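Local coordinates for putative sarcosine dimethylglycine methyltransferase (Galdieria sulphuraria, PDB 2O57), which is a putative sarcosine/dimethylglycine methyltransferase that probably transfers methyl groups from S-adenosylmethionine to the nitrogen of glycine derivatives, at residues 186-191 / 282-288; 45-50 / 237-242; 66-71 / 154-158. All coordinates share one frame; numbering follows the deposited sequence.

Interaction 1: 186-191 / 282-288; sequences TDPMKE and GKLTWGG
Asp-187 and Gly-287 face each other as an antiparallel hydrogen-bonded pair: Gly-287 N lies 2.9 Å from Asp-187 O, and Asp-187 N returns a bond to Gly-287 O at 3.0 Å. Two residues further on, Met-189 and Thr-285 exchange a second pair of backbone bonds, with Thr-285 N 2.8 Å from Met-189 O. Glu-191 N reaches Lys-283 O at 2.9 Å, which carries the pairing one residue past the end of strand 181-190. At the non-hydrogen-bonded positions, CA-H groups of Thr-186 and Lys-190 turn to the carbonyls of Gly-287 and Lys-283.

The two segments lie on strands 181-190 and 284-293 of a 3-2-1-4-5-7-6 sheet, and their short axes make an angle of 146°. The last strand, 284-293, runs antiparallel between 181-190 and 226-233, as the seventh strand does in Rossmann-like class I methyltransferases.

Packing differs on the two faces. With Thr-186 and Pro-188 goes Trp-286, where a chi1 of 179° swings the indole away from its own backbone N and along the neighbouring strand. Thr-186 CB meets Trp-286 CZ2 obliquely at 3.6 Å, while the backbone N of Pro-188 sits at the ring edge. Both Thr-186 OG1 and Trp-286 NE1 hydrogen-bond to Asp-158 OD1, just beyond strand 151-157. On the other face, selenomethionine Met-189 bends at chi3 (96°) and brings CE to 3.6 Å from Gly-287 CA; any CB on Gly-287 would run into SE.

Past the strand end, Glu-191 crosses Thr-285 at about a right angle, OE2 packing on Thr-285 CB. The polar links here are a water, which donates to Glu-191 OE2 at 2.9 Å and to Leu-284 O at 2.7 Å, and a salt bridge from Glu-191 OE1 to Arg-218 of the second subunit.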
loop_
_atom_site.group_PDB
_atom_site.type_symbol
_atom_site.label_atom_id
_atom_site.label_comp_id
_atom_site.label_asym_id
_atom_site.label_seq_id
_atom_site.Cartn_x
_atom_site.Cartn_y
_atom_site.Cartn_z
ATOM N N THR A 186 -2.827 0.035 -10.740
ATOM C CA THR A 186 -3.076 -1.195 -9.989
ATOM C C THR A 186 -3.056 -2.344 -11.015
ATOM O O THR A 186 -3.350 -2.119 -12.191
ATOM C CB THR A 186 -4.439 -1.216 -9.167
ATOM O OG1 THR A 186 -5.608 -1.284 -10.030
ATOM C CG2 THR A 186 -4.541 -0.102 -8.135
ATOM N N ASP A 187 -2.677 -3.550 -10.593
ATOM C CA ASP A 187 -2.656 -4.682 -11.517
ATOM C C ASP A 187 -2.608 -5.973 -10.732
ATOM O O ASP A 187 -1.785 -6.125 -9.810
ATOM C CB ASP A 187 -1.398 -4.570 -12.401
ATOM C CG ASP A 187 -1.621 -5.069 -13.849
ATOM O OD1 ASP A 187 -2.755 -5.003 -14.359
ATOM O OD2 ASP A 187 -0.619 -5.491 -14.473
ATOM N N PRO A 188 -3.442 -6.946 -11.115
ATOM C CA PRO A 188 -3.153 -8.287 -10.611
ATOM C C PRO A 188 -1.769 -8.665 -11.134
ATOM O O PRO A 188 -1.394 -8.282 -12.276
ATOM C CB PRO A 188 -4.213 -9.156 -11.287
ATOM C CG PRO A 188 -5.363 -8.182 -11.655
ATOM C CD PRO A 188 -4.608 -6.913 -12.035
HETATM N N MSE A 189 -0.983 -9.352 -10.309
HETATM C CA MSE A 189 0.406 -9.654 -10.665
HETATM C C MSE A 189 0.913 -10.927 -10.010
HETATM O O MSE A 189 0.206 -11.520 -9.210
HETATM C CB MSE A 189 1.362 -8.460 -10.419
HETATM C CG MSE A 189 1.160 -7.561 -9.234
HETATM SE SE MSE A 189 2.368 -5.931 -9.388
HETATM C CE MSE A 189 1.432 -4.595 -10.120
ATOM N N LYS A 190 2.106 -11.367 -10.404
ATOM C CA LYS A 190 2.804 -12.402 -9.677
ATOM C C LYS A 190 3.709 -11.729 -8.639
ATOM O O LYS A 190 4.118 -10.554 -8.789
ATOM C CB LYS A 190 3.596 -13.340 -10.624
ATOM C CG LYS A 190 4.826 -12.704 -11.326
ATOM C CD LYS A 190 5.566 -13.708 -12.285
ATOM C CE LYS A 190 7.036 -13.318 -12.430
ATOM N NZ LYS A 190 7.733 -14.064 -13.537
ATOM N N GLU A 191 3.979 -12.455 -7.555
ATOM C CA GLU A 191 4.983 -12.025 -6.579
ATOM C C GLU A 191 6.379 -12.023 -7.209
ATOM O O GLU A 191 6.703 -12.913 -8.012
ATOM C CB GLU A 191 4.941 -12.951 -5.354
ATOM C CG GLU A 191 3.658 -12.803 -4.559
ATOM C CD GLU A 191 3.766 -11.710 -3.519
ATOM O OE1 GLU A 191 4.829 -11.038 -3.486
ATOM O OE2 GLU A 191 2.815 -11.542 -2.731
ATOM N N GLY A 282 0.836 -17.845 -2.094
ATOM C CA GLY A 282 1.898 -16.830 -2.083
ATOM C C GLY A 282 2.594 -16.659 -3.419
ATOM O O GLY A 282 3.712 -16.142 -3.464
ATOM N N LYS A 283 1.946 -17.053 -4.519
ATOM C CA LYS A 283 2.514 -16.855 -5.857
ATOM C C LYS A 283 2.027 -15.571 -6.552
ATOM O O LYS A 283 2.723 -15.028 -7.376
ATOM C CB LYS A 283 2.202 -18.029 -6.787
ATOM C CG LYS A 283 2.692 -19.396 -6.252
ATOM C CD LYS A 283 2.609 -20.417 -7.357
ATOM C CE LYS A 283 3.222 -21.731 -6.925
ATOM N NZ LYS A 283 2.109 -22.729 -6.825
ATOM N N LEU A 284 0.809 -15.152 -6.235
ATOM C CA LEU A 284 0.137 -14.059 -6.940
ATOM C C LEU A 284 -0.280 -12.983 -5.964
ATOM O O LEU A 284 -0.550 -13.260 -4.789
ATOM C CB LEU A 284 -1.093 -14.569 -7.685
ATOM C CG LEU A 284 -0.864 -15.729 -8.666
ATOM C CD1 LEU A 284 -2.228 -16.136 -9.291
ATOM C CD2 LEU A 284 0.087 -15.329 -9.767
ATOM N N THR A 285 -0.355 -11.763 -6.452
ATOM C CA THR A 285 -0.814 -10.652 -5.603
ATOM C C THR A 285 -1.566 -9.590 -6.400
ATOM O O THR A 285 -1.661 -9.679 -7.608
ATOM C CB THR A 285 0.378 -10.008 -4.794
ATOM O OG1 THR A 285 -0.135 -9.093 -3.841
ATOM C CG2 THR A 285 1.400 -9.283 -5.699
ATOM N N TRP A 286 -2.129 -8.613 -5.709
ATOM C CA TRP A 286 -2.707 -7.463 -6.389
ATOM C C TRP A 286 -1.813 -6.300 -6.027
ATOM O O TRP A 286 -1.719 -5.946 -4.862
ATOM C CB TRP A 286 -4.160 -7.215 -5.953
ATOM C CG TRP A 286 -4.797 -5.992 -6.619
ATOM C CD1 TRP A 286 -4.902 -5.748 -7.976
ATOM C CD2 TRP A 286 -5.391 -4.889 -5.965
ATOM N NE1 TRP A 286 -5.494 -4.538 -8.185
ATOM C CE2 TRP A 286 -5.843 -3.997 -6.971
ATOM C CE3 TRP A 286 -5.613 -4.564 -4.615
ATOM C CZ2 TRP A 286 -6.494 -2.790 -6.675
ATOM C CZ3 TRP A 286 -6.278 -3.361 -4.319
ATOM C CH2 TRP A 286 -6.700 -2.487 -5.354
ATOM N N GLY A 287 -1.151 -5.735 -7.031
ATOM C CA GLY A 287 -0.127 -4.711 -6.841
ATOM C C GLY A 287 -0.669 -3.328 -7.080
ATOM O O GLY A 287 -1.606 -3.151 -7.845
ATOM N N GLY A 288 -0.089 -2.337 -6.412
ATOM C CA GLY A 288 -0.460 -0.937 -6.647
ATOM C C GLY A 288 0.840 -0.144 -6.645
ATOM O O GLY A 288 1.750 -0.466 -5.864
HETATM O O HOH W 1 0.943 -13.796 -2.655
#

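Interaction 2: 45-50 / 237-242; sequences IHVGLY and SLVHHY
The irregular loop that leads from helix 27-40 to helix 59-76 docks on helix 235-251 here, with Val-47 over one face of the His-241 ring and Tyr-50 at its edge. Val-47 supplies a CH-pi contact: its CA stands 3.5 Å from the centroid of the His-241 imidazole, only 5° off the ring normal. Val-47 CG2 adds a touch on His-241 CD2 at 3.7 Å, and Ile-45 CG2 meets the ring at its edge, 3.8 Å from His-241 CE1. The extended first torsion of His-241 (chi1 -175°) carries the imidazole out to where Tyr-50 OH can reach it, and Tyr-50 OH and His-241 ND1 form a hydrogen bond of 2.6 Å. The two rings meet rim to rim with their planes at 45°, so the bond rather than stacking joins them. Tyr-50 CD2 also packs on His-240 CB at 3.7 Å.

One turn earlier, Ser-237 OG donates to Gly-48 O at 2.9 Å, in the carbonyl plane and on a lone pair. A water extends this link: it donates to the same OG and accepts from Tyr-50 N at 2.9 Å. Trp-286 of the sheet touches both Val-47 and Ser-237. Replacing His-241 with an alanine would probably leave Tyr-50 OH without its short-bond partner and uncover the CA-H of Val-47.

With one face on Val-47, and ND1 and CE1 met at the edge by Tyr-50 and Ile-45, the imidazole probably has little liberty to turn, while the serine and water hold the loop backbone to the helix by polar bonds.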
loop_
_atom_site.group_PDB
_atom_site.type_symbol
_atom_site.label_atom_id
_atom_site.label_comp_id
_atom_site.label_asym_id
_atom_site.label_seq_id
_atom_site.Cartn_x
_atom_site.Cartn_y
_atom_site.Cartn_z
ATOM N N ILE A 45 -16.048 -2.182 -12.021
ATOM C CA ILE A 45 -15.453 -2.949 -10.916
ATOM C C ILE A 45 -13.976 -3.297 -11.152
ATOM O O ILE A 45 -13.585 -3.801 -12.230
ATOM C CB ILE A 45 -16.255 -4.288 -10.724
ATOM C CG1 ILE A 45 -17.726 -3.996 -10.422
ATOM C CG2 ILE A 45 -15.596 -5.249 -9.643
ATOM C CD1 ILE A 45 -17.981 -3.217 -9.069
ATOM N N HIS A 46 -13.170 -3.123 -10.107
ATOM C CA HIS A 46 -11.790 -3.580 -10.111
ATOM C C HIS A 46 -11.553 -4.254 -8.763
ATOM O O HIS A 46 -12.465 -4.265 -7.918
ATOM C CB HIS A 46 -10.794 -2.413 -10.308
ATOM C CG HIS A 46 -11.094 -1.578 -11.518
ATOM N ND1 HIS A 46 -11.908 -0.469 -11.464
ATOM C CD2 HIS A 46 -10.756 -1.738 -12.820
ATOM C CE1 HIS A 46 -12.026 0.051 -12.675
ATOM N NE2 HIS A 46 -11.339 -0.704 -13.522
ATOM N N VAL A 47 -10.355 -4.811 -8.578
ATOM C CA VAL A 47 -10.059 -5.546 -7.338
ATOM C C VAL A 47 -10.347 -4.645 -6.142
ATOM O O VAL A 47 -9.903 -3.532 -6.116
ATOM C CB VAL A 47 -8.655 -6.129 -7.322
ATOM C CG1 VAL A 47 -8.381 -6.879 -6.015
ATOM C CG2 VAL A 47 -8.472 -7.115 -8.535
ATOM N N GLY A 48 -11.134 -5.146 -5.190
ATOM C CA GLY A 48 -11.646 -4.360 -4.090
ATOM C C GLY A 48 -10.793 -4.394 -2.826
ATOM O O GLY A 48 -9.943 -5.272 -2.660
ATOM N N LEU A 49 -11.053 -3.433 -1.946
ATOM C CA LEU A 49 -10.536 -3.454 -0.580
ATOM C C LEU A 49 -11.711 -3.919 0.320
ATOM O O LEU A 49 -12.705 -3.206 0.480
ATOM C CB LEU A 49 -9.994 -2.065 -0.183
ATOM C CG LEU A 49 -8.776 -1.479 -0.940
ATOM C CD1 LEU A 49 -8.496 -0.053 -0.374
ATOM C CD2 LEU A 49 -7.555 -2.433 -0.797
ATOM N N TYR A 50 -11.612 -5.140 0.853
ATOM C CA TYR A 50 -12.723 -5.808 1.576
ATOM C C TYR A 50 -12.658 -5.666 3.109
ATOM O O TYR A 50 -11.580 -5.654 3.700
ATOM C CB TYR A 50 -12.833 -7.290 1.186
ATOM C CG TYR A 50 -13.295 -7.413 -0.251
ATOM C CD1 TYR A 50 -14.671 -7.501 -0.549
ATOM C CD2 TYR A 50 -12.371 -7.414 -1.302
ATOM C CE1 TYR A 50 -15.138 -7.584 -1.871
ATOM C CE2 TYR A 50 -12.829 -7.472 -2.659
ATOM C CZ TYR A 50 -14.202 -7.572 -2.929
ATOM O OH TYR A 50 -14.621 -7.618 -4.243
ATOM N N SER A 237 -6.548 -8.851 -0.766
ATOM C CA SER A 237 -7.529 -8.320 -1.699
ATOM C C SER A 237 -7.722 -9.243 -2.910
ATOM O O SER A 237 -8.861 -9.465 -3.337
ATOM C CB SER A 237 -7.163 -6.892 -2.154
ATOM O OG SER A 237 -7.570 -5.937 -1.160
ATOM N N LEU A 238 -6.620 -9.740 -3.474
ATOM C CA LEU A 238 -6.679 -10.646 -4.613
ATOM C C LEU A 238 -7.553 -11.870 -4.286
ATOM O O LEU A 238 -8.506 -12.186 -5.044
ATOM C CB LEU A 238 -5.281 -11.096 -5.007
ATOM C CG LEU A 238 -5.239 -11.905 -6.317
ATOM C CD1 LEU A 238 -5.035 -10.975 -7.453
ATOM C CD2 LEU A 238 -4.094 -12.914 -6.250
ATOM N N VAL A 239 -7.248 -12.521 -3.158
ATOM C CA VAL A 239 -8.005 -13.703 -2.676
ATOM C C VAL A 239 -9.469 -13.370 -2.393
ATOM O O VAL A 239 -10.370 -14.072 -2.894
ATOM C CB VAL A 239 -7.330 -14.364 -1.441
ATOM C CG1 VAL A 239 -8.263 -15.432 -0.786
ATOM C CG2 VAL A 239 -6.014 -14.954 -1.864
ATOM N N HIS A 240 -9.718 -12.288 -1.647
ATOM C CA HIS A 240 -11.096 -11.959 -1.290
ATOM C C HIS A 240 -11.891 -11.607 -2.539
ATOM O O HIS A 240 -13.035 -12.032 -2.674
ATOM C CB HIS A 240 -11.154 -10.761 -0.364
ATOM C CG HIS A 240 -10.554 -11.020 0.981
ATOM N ND1 HIS A 240 -9.904 -10.045 1.704
ATOM C CD2 HIS A 240 -10.509 -12.146 1.731
ATOM C CE1 HIS A 240 -9.485 -10.557 2.850
ATOM N NE2 HIS A 240 -9.826 -11.830 2.886
ATOM N N HIS A 241 -11.294 -10.787 -3.395
ATOM C CA HIS A 241 -12.014 -10.254 -4.551
ATOM C C HIS A 241 -12.426 -11.369 -5.508
ATOM O O HIS A 241 -13.585 -11.442 -5.901
ATOM C CB HIS A 241 -11.145 -9.280 -5.318
ATOM C CG HIS A 241 -11.866 -8.608 -6.439
ATOM N ND1 HIS A 241 -12.915 -7.729 -6.229
ATOM C CD2 HIS A 241 -11.710 -8.717 -7.779
ATOM C CE1 HIS A 241 -13.341 -7.289 -7.403
ATOM N NE2 HIS A 241 -12.623 -7.873 -8.357
ATOM N N TYR A 242 -11.477 -12.228 -5.870
ATOM C CA TYR A 242 -11.799 -13.307 -6.783
ATOM C C TYR A 242 -12.710 -14.378 -6.180
ATOM O O TYR A 242 -13.576 -14.888 -6.896
ATOM C CB TYR A 242 -10.540 -13.858 -7.431
ATOM C CG TYR A 242 -9.986 -12.853 -8.411
ATOM C CD1 TYR A 242 -10.805 -12.324 -9.430
ATOM C CD2 TYR A 242 -8.689 -12.391 -8.309
ATOM C CE1 TYR A 242 -10.318 -11.377 -10.332
ATOM C CE2 TYR A 242 -8.188 -11.429 -9.228
ATOM C CZ TYR A 242 -8.993 -10.947 -10.211
ATOM O OH TYR A 242 -8.493 -10.031 -11.100
HETATM O O HOH W 2 -9.270 -6.863 1.035
#

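Interaction 3: 66-71 / 154-158; sequences TDEWLA and IWSQD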
loop_
_atom_site.group_PDB
_atom_site.type_symbol
_atom_site.label_atom_id
_atom_site.label_comp_id
_atom_site.label_asym_id
_atom_site.label_seq_id
_atom_site.Cartn_x
_atom_site.Cartn_y
_atom_site.Cartn_z
ATOM N N THR A 66 -11.394 0.797 -3.097
ATOM C CA THR A 66 -10.195 0.852 -3.936
ATOM C C THR A 66 -10.090 2.195 -4.665
ATOM O O THR A 66 -9.013 2.805 -4.687
ATOM C CB THR A 66 -10.195 -0.290 -4.963
ATOM O OG1 THR A 66 -9.841 -1.481 -4.299
ATOM C CG2 THR A 66 -9.180 -0.037 -6.138
ATOM N N ASP A 67 -11.197 2.662 -5.265
ATOM C CA ASP A 67 -11.176 3.923 -6.024
ATOM C C ASP A 67 -10.863 5.138 -5.118
ATOM O O ASP A 67 -10.053 5.995 -5.475
ATOM C CB ASP A 67 -12.524 4.164 -6.718
ATOM C CG ASP A 67 -12.841 3.107 -7.716
ATOM O OD1 ASP A 67 -11.897 2.408 -8.159
ATOM O OD2 ASP A 67 -14.042 2.971 -8.054
ATOM N N GLU A 68 -11.484 5.170 -3.937
ATOM C CA GLU A 68 -11.214 6.206 -2.915
ATOM C C GLU A 68 -9.763 6.145 -2.464
ATOM O O GLU A 68 -9.119 7.182 -2.329
ATOM C CB GLU A 68 -12.120 6.040 -1.687
ATOM C CG GLU A 68 -13.604 6.345 -1.947
ATOM C CD GLU A 68 -13.923 7.827 -2.131
ATOM O OE1 GLU A 68 -13.055 8.696 -1.859
ATOM O OE2 GLU A 68 -15.077 8.124 -2.524
ATOM N N TRP A 69 -9.262 4.933 -2.201
ATOM C CA TRP A 69 -7.859 4.756 -1.745
ATOM C C TRP A 69 -6.884 5.243 -2.828
ATOM O O TRP A 69 -5.987 6.039 -2.550
ATOM C CB TRP A 69 -7.543 3.275 -1.372
ATOM C CG TRP A 69 -6.051 2.982 -1.339
ATOM C CD1 TRP A 69 -5.126 3.500 -0.456
ATOM C CD2 TRP A 69 -5.311 2.137 -2.246
ATOM N NE1 TRP A 69 -3.866 3.029 -0.770
ATOM C CE2 TRP A 69 -3.953 2.184 -1.847
ATOM C CE3 TRP A 69 -5.672 1.339 -3.346
ATOM C CZ2 TRP A 69 -2.957 1.477 -2.512
ATOM C CZ3 TRP A 69 -4.675 0.630 -4.024
ATOM C CH2 TRP A 69 -3.323 0.702 -3.595
ATOM N N LEU A 70 -7.047 4.762 -4.058
ATOM C CA LEU A 70 -6.097 5.110 -5.121
ATOM C C LEU A 70 -6.125 6.613 -5.402
ATOM O O LEU A 70 -5.078 7.218 -5.561
ATOM C CB LEU A 70 -6.333 4.336 -6.429
ATOM C CG LEU A 70 -5.165 4.388 -7.454
ATOM C CD1 LEU A 70 -3.904 3.587 -6.937
ATOM C CD2 LEU A 70 -5.649 3.734 -8.774
ATOM N N ALA A 71 -7.321 7.192 -5.416
ATOM C CA ALA A 71 -7.497 8.617 -5.644
ATOM C C ALA A 71 -6.855 9.411 -4.489
ATOM O O ALA A 71 -6.225 10.423 -4.711
ATOM C CB ALA A 71 -8.952 8.952 -5.797
ATOM N N ILE A 154 -1.676 9.963 -14.989
ATOM C CA ILE A 154 -2.210 8.747 -15.590
ATOM C C ILE A 154 -2.792 7.858 -14.471
ATOM O O ILE A 154 -2.185 7.678 -13.385
ATOM C CB ILE A 154 -1.150 7.936 -16.379
ATOM C CG1 ILE A 154 -0.653 8.741 -17.560
ATOM C CG2 ILE A 154 -1.722 6.533 -16.841
ATOM C CD1 ILE A 154 0.604 8.112 -18.315
ATOM N N TRP A 155 -3.947 7.271 -14.771
ATOM C CA TRP A 155 -4.651 6.370 -13.872
ATOM C C TRP A 155 -4.866 5.113 -14.677
ATOM O O TRP A 155 -5.337 5.189 -15.844
ATOM C CB TRP A 155 -6.001 7.002 -13.550
ATOM C CG TRP A 155 -7.052 6.173 -12.786
ATOM C CD1 TRP A 155 -7.913 5.229 -13.303
ATOM C CD2 TRP A 155 -7.381 6.293 -11.395
ATOM N NE1 TRP A 155 -8.768 4.760 -12.317
ATOM C CE2 TRP A 155 -8.459 5.392 -11.135
ATOM C CE3 TRP A 155 -6.884 7.086 -10.345
ATOM C CZ2 TRP A 155 -9.044 5.256 -9.861
ATOM C CZ3 TRP A 155 -7.457 6.953 -9.063
ATOM C CH2 TRP A 155 -8.551 6.056 -8.844
ATOM N N SER A 156 -4.523 3.956 -14.104
ATOM C CA SER A 156 -4.797 2.692 -14.812
ATOM C C SER A 156 -5.088 1.584 -13.804
ATOM O O SER A 156 -4.209 1.183 -13.045
ATOM C CB SER A 156 -3.593 2.330 -15.693
ATOM O OG SER A 156 -3.870 1.175 -16.466
ATOM N N GLN A 157 -6.292 1.050 -13.825
ATOM C CA GLN A 157 -6.686 0.015 -12.868
ATOM C C GLN A 157 -6.866 -1.329 -13.556
ATOM O O GLN A 157 -7.790 -1.502 -14.386
ATOM C CB GLN A 157 -7.984 0.409 -12.186
ATOM C CG GLN A 157 -7.819 1.526 -11.172
ATOM C CD GLN A 157 -9.177 1.924 -10.588
ATOM O OE1 GLN A 157 -10.086 2.331 -11.310
ATOM N NE2 GLN A 157 -9.311 1.802 -9.300
ATOM N N ASP A 158 -5.942 -2.238 -13.247
ATOM C CA ASP A 158 -5.992 -3.663 -13.651
ATOM C C ASP A 158 -5.965 -3.860 -15.166
ATOM O O ASP A 158 -6.441 -4.862 -15.669
ATOM C CB ASP A 158 -7.230 -4.350 -13.037
ATOM C CG ASP A 158 -7.257 -4.242 -11.498
ATOM O OD1 ASP A 158 -6.211 -3.877 -10.897
ATOM O OD2 ASP A 158 -8.316 -4.547 -10.916
HETATM O O HOH W 3 -12.886 2.454 -10.914
#
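Leu-70 drops from helix 59-76 onto Trp-155 of strand 151-157, and its side chain can be traced atom by atom. Leu-70 CB lies 3.7 Å from Trp-155 CH2, on the outer rim of the indole. Leu-70 CG, anti to the backbone N (chi1 -165°), follows the same rim, 3.8 Å from Trp-155 CZ3. From there Leu-70 CD2 comes down over the face, 3.6 Å from the centroid of the Trp-155 six-membered ring, as a CH-pi contact. Leu-70 CD2 also lies 3.9 Å from Gln-157 CG, so it touches both the indole and the glutamine chain. The ring edge meets the helix too: Asp-67 O and Ala-71 N lie near its plane, and Ala-71 CB is 4.1 Å from Trp-155 CZ3. Ala-96 of helix 95-104 also touches Trp-155.

Beside this apolar patch lies a small hydrogen-bonded cluster. Gln-157 NE2 donates to Asp-67 OD1 at 2.9 Å with a nearly straight N-H...O angle of 175°; the oxygen is met almost along its C-O axis and lies in the amide plane, although carboxylate and amide planes are turned 55° apart. At the other end of the amide, Trp-155 NE1 gives a weak bond to Gln-157 OE1. A water lies 2.8 Å from Gln-157 OE1 and probably donates to it; its link to Asp-67 OD1 is weak.

The helix thus packs against the parallel core of the Rossmann-like sheet, with Asp-67 near, but not touching, a probable glycine-rich cofactor-binding turn after strand 85-89. The flip of the Gln-157 amide is well supported, and the cluster gives Asp-67 OD1 and the indole N-H buried partners while Leu-70 covers one face of the ring.

The three contacts sit close together, interactions 1 and 2 with centres about 11 Å apart, 2 and 3 about 13 Å and 1 and 3 about 15 Å. Interactions 1 and 3 share the central sheet, since strands 151-157 and 181-190 are neighbours. Along the chain, interaction 3 closes before interaction 1 opens and lies wholly between the two segments of interaction 2, whereas the segments of 1 and 2 alternate. Asp-158, just after strand 151-157, links all three: besides its partners in interaction 1, its OD2 takes Val-47 N. Thr-66 OG1 bonds Val-47 O. Loop, helices and sheet are thereby joined near the C-terminal end of the parallel strands, where class I methyltransferases bind their cofactor.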